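Local coordinates for hypothetical protein PA5026 (PDB 1SH8) that is of unknown function but probably acts as a thioesterase with a hot-dog fold, at residues 71-76 and 110-115. Sequence-based numbering, arbitrary orientation.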
loop_
_atom_site.group_PDB
_atom_site.type_symbol
_atom_site.label_atom_id
_atom_site.label_comp_id
_atom_site.label_asym_id
_atom_site.label_seq_id
_atom_site.Cartn_x
_atom_site.Cartn_y
_atom_site.Cartn_z
ATOM N N THR A 71 11.609 2.953 17.438
ATOM C CA THR A 71 12.227 3.994 18.251
ATOM C C THR A 71 11.578 4.206 19.612
ATOM O O THR A 71 12.180 4.822 20.495
ATOM C CB THR A 71 12.205 5.366 17.543
ATOM O OG1 THR A 71 10.854 5.847 17.466
ATOM C CG2 THR A 71 12.802 5.265 16.150
ATOM N N SER A 72 10.372 3.680 19.798
ATOM C CA SER A 72 9.648 3.931 21.036
ATOM C C SER A 72 9.348 2.769 21.973
ATOM O O SER A 72 9.094 2.989 23.160
ATOM C CB SER A 72 8.334 4.640 20.698
ATOM O OG SER A 72 8.553 5.667 19.748
ATOM N N PHE A 73 9.365 1.547 21.456
ATOM C CA PHE A 73 9.049 0.391 22.285
ATOM C C PHE A 73 10.146 -0.663 22.307
ATOM O O PHE A 73 11.084 -0.613 21.514
ATOM C CB PHE A 73 7.752 -0.254 21.788
ATOM C CG PHE A 73 6.576 0.676 21.787
ATOM C CD1 PHE A 73 6.015 1.112 22.986
ATOM C CD2 PHE A 73 6.038 1.135 20.588
ATOM C CE1 PHE A 73 4.931 1.996 22.992
ATOM C CE2 PHE A 73 4.959 2.015 20.583
ATOM C CZ PHE A 73 4.406 2.446 21.792
ATOM N N ASP A 74 10.017 -1.601 23.248
ATOM C CA ASP A 74 10.942 -2.726 23.375
ATOM C C ASP A 74 10.596 -3.541 22.135
ATOM O O ASP A 74 9.568 -4.220 22.106
ATOM C CB ASP A 74 10.609 -3.527 24.634
ATOM C CG ASP A 74 11.527 -4.719 24.831
ATOM O OD1 ASP A 74 11.867 -5.379 23.825
ATOM O OD2 ASP A 74 11.890 -4.997 25.997
ATOM N N SER A 75 11.450 -3.471 21.117
ATOM C CA SER A 75 11.190 -4.145 19.849
ATOM C C SER A 75 11.451 -5.643 19.775
ATOM O O SER A 75 11.396 -6.232 18.699
ATOM C CB SER A 75 11.932 -3.420 18.720
ATOM O OG SER A 75 13.278 -3.174 19.072
ATOM N N ALA A 76 11.735 -6.258 20.916
ATOM C CA ALA A 76 11.942 -7.697 20.963
ATOM C C ALA A 76 10.749 -8.265 21.731
ATOM O O ALA A 76 10.232 -9.331 21.401
ATOM C CB ALA A 76 13.245 -8.025 21.682
ATOM N N GLN A 110 1.165 4.561 27.936
ATOM C CA GLN A 110 -0.137 3.899 27.945
ATOM C C GLN A 110 -0.115 2.640 27.086
ATOM O O GLN A 110 -0.589 1.582 27.502
ATOM C CB GLN A 110 -1.220 4.841 27.419
ATOM C CG GLN A 110 -1.277 6.186 28.121
ATOM C CD GLN A 110 -2.417 7.054 27.615
ATOM O OE1 GLN A 110 -2.652 7.151 26.407
ATOM N NE2 GLN A 110 -3.128 7.696 28.536
ATOM N N LEU A 111 0.444 2.761 25.885
ATOM C CA LEU A 111 0.518 1.641 24.956
ATOM C C LEU A 111 1.326 0.455 25.477
ATOM O O LEU A 111 0.871 -0.687 25.396
ATOM C CB LEU A 111 1.089 2.113 23.615
ATOM C CG LEU A 111 0.149 3.011 22.800
ATOM C CD1 LEU A 111 0.920 3.727 21.705
ATOM C CD2 LEU A 111 -0.977 2.165 22.218
ATOM N N GLU A 112 2.519 0.710 26.009
ATOM C CA GLU A 112 3.344 -0.388 26.514
ATOM C C GLU A 112 2.703 -1.053 27.724
ATOM O O GLU A 112 2.794 -2.269 27.894
ATOM C CB GLU A 112 4.749 0.102 26.862
ATOM C CG GLU A 112 4.789 1.330 27.732
ATOM C CD GLU A 112 6.206 1.825 27.958
ATOM O OE1 GLU A 112 6.957 1.935 26.965
ATOM O OE2 GLU A 112 6.563 2.107 29.124
ATOM N N THR A 113 2.045 -0.255 28.554
ATOM C CA THR A 113 1.376 -0.784 29.733
ATOM C C THR A 113 0.244 -1.712 29.308
ATOM O O THR A 113 0.171 -2.862 29.753
ATOM C CB THR A 113 0.802 0.351 30.594
ATOM O OG1 THR A 113 1.880 1.076 31.197
ATOM C CG2 THR A 113 -0.114 -0.204 31.678
ATOM N N GLU A 114 -0.632 -1.213 28.438
ATOM C CA GLU A 114 -1.760 -1.998 27.953
ATOM C C GLU A 114 -1.327 -3.232 27.151
ATOM O O GLU A 114 -1.918 -4.302 27.291
ATOM C CB GLU A 114 -2.676 -1.112 27.111
ATOM C CG GLU A 114 -3.771 -1.856 26.382
ATOM C CD GLU A 114 -4.709 -0.910 25.663
ATOM O OE1 GLU A 114 -4.233 0.131 25.155
ATOM O OE2 GLU A 114 -5.920 -1.208 25.595
ATOM N N ALA A 115 -0.304 -3.085 26.310
ATOM C CA ALA A 115 0.186 -4.211 25.519
ATOM C C ALA A 115 0.822 -5.232 26.459
ATOM O O ALA A 115 0.724 -6.442 26.246
ATOM C CB ALA A 115 1.208 -3.735 24.494
HETATM O O HOH W 1 9.014 1.916 25.589
#
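F73 meets L111 with the far end of its ring. The apolar part of the contact is small: CZ of F73 lies 3.7 Å from CD1 of L111, a methyl at the ring edge close to its plane, while CE1 of F73 comes within 3.9 Å of L111 CB. E112 passes more loosely, its backbone N near CE1 and its OE1 4.2 Å from CD1 of F73. CG of F73 stands beside the backbone N and anti to the carbonyl carbon (chi1 -58°), a turn that swings the ring over to helix 105-118. On its own side, CB of S72 lies over one ring face, offset toward the rim.

The polar part runs through water. One water molecule donates to the backbone O of S72 at 2.7 Å and to OE1 of E112 at 2.5 Å, with no direct hydrogen bond between the segments. Beyond F73, D74 OD1 accepts from A76 N at 3.0 Å, an Asx turn, and also from R77 N, so two backbone N-H groups grip one oxygen before strand 78-89.

I108 and L103 also touch F73, while L111 leans on A121 and Y123: the loop after helix 64-72 packs against a helix resting on strand 120-130, an outer strand of the sheet with 78-89 and 136-148, consistent with a hot-dog fold.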